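Local coordinates for putative sulfatase yidJ (Bacteroides fragilis, PDB 2QZU), which probably hydrolyses sulfate esters as a metal-dependent arylsulfatase of the sulfatase family, within the alkaline phosphatase clan, at residues K373-P376 with E377-T381. Numbering follows the deposited sequence.
Sequences KEIP and ETVQT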
loop_
_atom_site.group_PDB
_atom_site.type_symbol
_atom_site.label_atom_id
_atom_site.label_comp_id
_atom_site.label_asym_id
_atom_site.label_seq_id
_atom_site.Cartn_x
_atom_site.Cartn_y
_atom_site.Cartn_z
ATOM N N LYS A 373 6.554 -16.525 44.197
ATOM C CA LYS A 373 6.032 -17.863 44.475
ATOM C C LYS A 373 4.939 -18.298 43.497
ATOM O O LYS A 373 4.614 -19.486 43.415
ATOM C CB LYS A 373 5.487 -17.933 45.908
ATOM C CG LYS A 373 4.195 -17.158 46.120
ATOM C CD LYS A 373 3.871 -16.966 47.598
ATOM C CE LYS A 373 3.296 -18.218 48.235
ATOM N NZ LYS A 373 1.957 -18.550 47.674
ATOM N N GLU A 374 4.376 -17.344 42.757
ATOM C CA GLU A 374 3.307 -17.644 41.807
ATOM C C GLU A 374 3.782 -17.985 40.396
ATOM O O GLU A 374 2.967 -18.308 39.535
ATOM C CB GLU A 374 2.317 -16.474 41.720
ATOM C CG GLU A 374 1.718 -16.032 43.050
ATOM C CD GLU A 374 1.043 -17.162 43.800
ATOM O OE1 GLU A 374 0.247 -17.903 43.182
ATOM O OE2 GLU A 374 1.303 -17.306 45.013
ATOM N N ILE A 375 5.087 -17.905 40.149
ATOM C CA ILE A 375 5.617 -18.234 38.825
ATOM C C ILE A 375 5.495 -19.748 38.642
ATOM O O ILE A 375 6.008 -20.518 39.451
ATOM C CB ILE A 375 7.098 -17.817 38.699
ATOM C CG1 ILE A 375 7.229 -16.303 38.881
ATOM C CG2 ILE A 375 7.642 -18.211 37.331
ATOM C CD1 ILE A 375 8.661 -15.814 38.940
ATOM N N PRO A 376 4.795 -20.193 37.586
ATOM C CA PRO A 376 4.627 -21.628 37.341
ATOM C C PRO A 376 5.961 -22.335 37.126
ATOM O O PRO A 376 6.943 -21.720 36.705
ATOM C CB PRO A 376 3.761 -21.667 36.082
ATOM C CG PRO A 376 2.999 -20.384 36.147
ATOM C CD PRO A 376 4.045 -19.405 36.592
ATOM N N GLU A 377 5.987 -23.631 37.418
ATOM C CA GLU A 377 7.192 -24.429 37.236
ATOM C C GLU A 377 7.456 -24.573 35.739
ATOM O O GLU A 377 8.558 -24.921 35.320
ATOM C CB GLU A 377 7.001 -25.810 37.872
ATOM C CG GLU A 377 8.163 -26.771 37.671
ATOM C CD GLU A 377 9.457 -26.262 38.273
ATOM O OE1 GLU A 377 9.494 -26.027 39.500
ATOM O OE2 GLU A 377 10.440 -26.097 37.519
ATOM N N THR A 378 6.437 -24.286 34.938
ATOM C CA THR A 378 6.544 -24.395 33.488
ATOM C C THR A 378 7.314 -23.239 32.843
ATOM O O THR A 378 7.738 -23.341 31.694
ATOM C CB THR A 378 5.140 -24.499 32.839
ATOM O OG1 THR A 378 5.281 -24.771 31.438
ATOM C CG2 THR A 378 4.360 -23.201 33.018
ATOM N N VAL A 379 7.495 -22.142 33.577
ATOM C CA VAL A 379 8.221 -20.988 33.043
ATOM C C VAL A 379 9.711 -21.309 32.868
ATOM O O VAL A 379 10.369 -21.807 33.785
ATOM C CB VAL A 379 8.027 -19.750 33.955
ATOM C CG1 VAL A 379 8.966 -18.622 33.542
ATOM C CG2 VAL A 379 6.580 -19.278 33.862
ATOM N N GLN A 380 10.229 -21.017 31.676
ATOM C CA GLN A 380 11.624 -21.305 31.330
ATOM C C GLN A 380 12.554 -20.101 31.221
ATOM O O GLN A 380 13.773 -20.252 31.308
ATOM C CB GLN A 380 11.680 -22.046 29.991
ATOM C CG GLN A 380 10.869 -23.325 29.922
ATOM C CD GLN A 380 10.904 -23.935 28.531
ATOM O OE1 GLN A 380 10.386 -23.356 27.572
ATOM N NE2 GLN A 380 11.525 -25.104 28.413
ATOM N N THR A 381 11.994 -18.914 31.014
ATOM C CA THR A 381 12.815 -17.718 30.851
ATOM C C THR A 381 13.506 -17.220 32.129
ATOM O O THR A 381 13.195 -17.669 33.236
ATOM C CB THR A 381 11.990 -16.590 30.201
ATOM O OG1 THR A 381 10.867 -16.270 31.029
ATOM C CG2 THR A 381 11.479 -17.042 28.832
HETATM O O HOH W 1 9.698 -21.599 36.611
#
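P376 and V379 are the first and last residues of a type I beta turn, closed by a fairly straight hydrogen bond from V379 N to P376 O (3.2 Å, 162° at the hydrogen). P376 O has a second partner, a water that donates to it at 2.8 Å and also to V379 O at 2.9 Å, so that the ends of the turn are joined twice, once directly and once through solvent.

Apolar contacts accompany these bonds. V379 turns its side chain back to the preceding residues: its CG2, anti to the carbonyl carbon, lies 3.7 Å from P376 CD, and its CB meets I375 CG2 at the same distance, the two side chains crossing at about a right angle. The turn lies at the surface of the sulfatase fold, in the loop joining helix 361-368 to helix 385-390. P376 and V379 both rest on Y362 of the earlier helix, and I375 packs on S367. Farther along, Q380 is tied through its side-chain amide to Y88 N and T472 O.

E377 starts away from the preceding residues, though its CB stays near P376 C. The proline ring is also touched from within the turn, where T378 CG2 presses on P376 CB at 3.5 Å, slightly closer than usual van der Waals contact. With OG1 swung opposite the backbone N (chi1 -173°), the threonine methyl is directed at the proline, which the turn brings close.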